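Local coordinates for FI20010p1 (Drosophila melanogaster, PDB 7CFB), which is Krimper, an extended-Tudor protein that probably helps assemble the piRNA amplification complex in gene silencing, at residues L86-Q91 against T141-P146. Sequence-based numbering, arbitrary orientation.
Sequences LQELDQ and TIFKLP
Gln87–Leu89 and Ile142–Lys144 form a short, irregular and splayed antiparallel pairing, their axes 124° apart, held by two direct backbone hydrogen bonds, Lys144 N to Gln87 O (3.0 Å, 167° at the hydrogen) and Leu89 N to Ile142 O (2.8 Å). Between them Glu88 faces Phe143 as a non-hydrogen-bonded pair whose CA atoms come within 4.2 Å. Water stands in for the second bond at both ends: one molecule accepts from Gln87 N and donates to Lys144 O, while another accepts from Ile142 N next to Leu89 O and the Glu88 carboxylate.

Apolar contacts flank the backbone on both faces. The Phe143 ring lies beside the opposing main chain, with the Gln87–Glu88 peptide at its edge; its CD1 is 3.5 Å from Glu88 CA. Extended Glu88 lays CB against this ring and ends near the Thr141 methyl. Leu86 crosses Phe143 at about a right angle, CB to CB 3.6 Å; chi1 of -66° sends its branch along the partner chain. Its CD2 lies 3.6 Å from Pro146 CD. On the other face, Leu89 CB rests on Ile142 CD1 at 3.7 Å, and Leu89 CD2 approaches Lys144 CB.

Phe143 also bonds through its backbone to Ala100, placing strand 142–144 between strand 99–103 and strand 87–89, an outermost strand, within this chain, of the antiparallel sheet in the Krimper first tudor domain, a member of the SH3-like clan.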
loop_
_atom_site.group_PDB
_atom_site.type_symbol
_atom_site.label_atom_id
_atom_site.label_comp_id
_atom_site.label_asym_id
_atom_site.label_seq_id
_atom_site.Cartn_x
_atom_site.Cartn_y
_atom_site.Cartn_z
ATOM N N LEU A 86 -17.569 -6.419 -3.773
ATOM C CA LEU A 86 -17.590 -5.371 -2.735
ATOM C C LEU A 86 -18.693 -4.372 -3.058
ATOM O O LEU A 86 -19.035 -4.235 -4.178
ATOM C CB LEU A 86 -16.243 -4.651 -2.716
ATOM C CG LEU A 86 -15.022 -5.442 -2.279
ATOM C CD1 LEU A 86 -13.791 -4.582 -2.417
ATOM C CD2 LEU A 86 -15.162 -5.891 -0.847
ATOM N N GLN A 87 -19.220 -3.721 -2.043
ATOM C CA GLN A 87 -20.258 -2.706 -2.246
ATOM C C GLN A 87 -19.586 -1.430 -2.746
ATOM O O GLN A 87 -18.761 -0.903 -2.055
ATOM C CB GLN A 87 -20.928 -2.458 -0.905
ATOM C CG GLN A 87 -21.889 -1.296 -0.894
ATOM C CD GLN A 87 -23.097 -1.590 -1.743
ATOM O OE1 GLN A 87 -23.188 -1.186 -2.886
ATOM N NE2 GLN A 87 -24.032 -2.310 -1.173
ATOM N N GLU A 88 -19.960 -0.961 -3.923
ATOM C CA GLU A 88 -19.408 0.303 -4.445
ATOM C C GLU A 88 -19.919 1.441 -3.562
ATOM O O GLU A 88 -20.984 1.321 -3.024
ATOM C CB GLU A 88 -19.721 0.451 -5.927
ATOM C CG GLU A 88 -19.064 1.640 -6.581
ATOM C CD GLU A 88 -19.288 1.799 -8.075
ATOM O OE1 GLU A 88 -19.592 0.810 -8.749
ATOM O OE2 GLU A 88 -19.122 2.902 -8.549
ATOM N N LEU A 89 -19.126 2.490 -3.409
ATOM C CA LEU A 89 -19.464 3.633 -2.539
ATOM C C LEU A 89 -19.609 4.908 -3.361
ATOM O O LEU A 89 -18.989 5.018 -4.367
ATOM C CB LEU A 89 -18.300 3.831 -1.568
ATOM C CG LEU A 89 -18.208 2.869 -0.395
ATOM C CD1 LEU A 89 -17.019 3.234 0.463
ATOM C CD2 LEU A 89 -19.473 2.905 0.425
ATOM N N ASP A 90 -20.464 5.809 -2.911
ATOM C CA ASP A 90 -20.610 7.137 -3.543
ATOM C C ASP A 90 -20.227 8.208 -2.523
ATOM O O ASP A 90 -20.175 9.337 -2.880
ATOM C CB ASP A 90 -21.977 7.313 -4.189
ATOM C CG ASP A 90 -21.946 6.907 -5.650
ATOM O OD1 ASP A 90 -21.448 7.704 -6.470
ATOM O OD2 ASP A 90 -22.386 5.782 -5.950
ATOM N N GLN A 91 -20.009 7.809 -1.267
ATOM C CA GLN A 91 -19.625 8.774 -0.202
ATOM C C GLN A 91 -18.226 8.409 0.304
ATOM O O GLN A 91 -18.084 7.321 0.896
ATOM C CB GLN A 91 -20.648 8.747 0.936
ATOM C CG GLN A 91 -20.142 9.374 2.227
ATOM C CD GLN A 91 -20.038 10.877 2.128
ATOM O OE1 GLN A 91 -21.040 11.590 2.140
ATOM N NE2 GLN A 91 -18.816 11.372 2.028
ATOM N N THR A 141 -13.420 4.901 -8.791
ATOM C CA THR A 141 -14.421 3.887 -8.403
ATOM C C THR A 141 -13.938 3.290 -7.083
ATOM O O THR A 141 -12.895 2.679 -7.086
ATOM C CB THR A 141 -14.457 2.776 -9.448
ATOM O OG1 THR A 141 -15.014 3.359 -10.613
ATOM C CG2 THR A 141 -15.287 1.597 -9.018
ATOM N N ILE A 142 -14.719 3.445 -6.025
ATOM C CA ILE A 142 -14.297 3.014 -4.668
ATOM C C ILE A 142 -15.332 2.086 -4.042
ATOM O O ILE A 142 -16.490 2.172 -4.387
ATOM C CB ILE A 142 -14.024 4.242 -3.790
ATOM C CG1 ILE A 142 -15.283 5.065 -3.554
ATOM C CG2 ILE A 142 -12.919 5.081 -4.377
ATOM C CD1 ILE A 142 -15.241 5.861 -2.316
ATOM N N PHE A 143 -14.881 1.256 -3.117
ATOM C CA PHE A 143 -15.738 0.268 -2.436
ATOM C C PHE A 143 -15.464 0.211 -0.941
ATOM O O PHE A 143 -14.415 0.614 -0.495
ATOM C CB PHE A 143 -15.411 -1.130 -2.930
ATOM C CG PHE A 143 -15.353 -1.270 -4.421
ATOM C CD1 PHE A 143 -16.506 -1.425 -5.154
ATOM C CD2 PHE A 143 -14.146 -1.236 -5.082
ATOM C CE1 PHE A 143 -16.443 -1.564 -6.525
ATOM C CE2 PHE A 143 -14.083 -1.368 -6.452
ATOM C CZ PHE A 143 -15.236 -1.552 -7.165
ATOM N N LYS A 144 -16.472 -0.273 -0.229
ATOM C CA LYS A 144 -16.458 -0.550 1.216
ATOM C C LYS A 144 -15.866 -1.939 1.427
ATOM O O LYS A 144 -16.135 -2.822 0.667
ATOM C CB LYS A 144 -17.877 -0.514 1.766
ATOM C CG LYS A 144 -17.965 -0.639 3.275
ATOM C CD LYS A 144 -19.156 -1.427 3.718
ATOM C CE LYS A 144 -20.183 -0.566 4.398
ATOM N NZ LYS A 144 -19.826 -0.360 5.820
ATOM N N LEU A 145 -14.993 -2.075 2.395
ATOM C CA LEU A 145 -14.437 -3.405 2.650
ATOM C C LEU A 145 -15.271 -4.055 3.741
ATOM O O LEU A 145 -15.781 -3.361 4.557
ATOM C CB LEU A 145 -13.016 -3.262 3.170
ATOM C CG LEU A 145 -11.969 -2.830 2.166
ATOM C CD1 LEU A 145 -10.765 -2.323 2.912
ATOM C CD2 LEU A 145 -11.592 -3.975 1.272
ATOM N N PRO A 146 -15.399 -5.385 3.768
ATOM C CA PRO A 146 -16.017 -6.053 4.884
ATOM C C PRO A 146 -15.098 -5.792 6.090
ATOM O O PRO A 146 -13.912 -5.845 5.975
ATOM C CB PRO A 146 -16.077 -7.521 4.479
ATOM C CG PRO A 146 -15.097 -7.634 3.371
ATOM C CD PRO A 146 -15.070 -6.288 2.699
HETATM O O HOH W 1 -18.457 -4.395 0.573
HETATM O O HOH W 2 -17.570 4.480 -6.294
#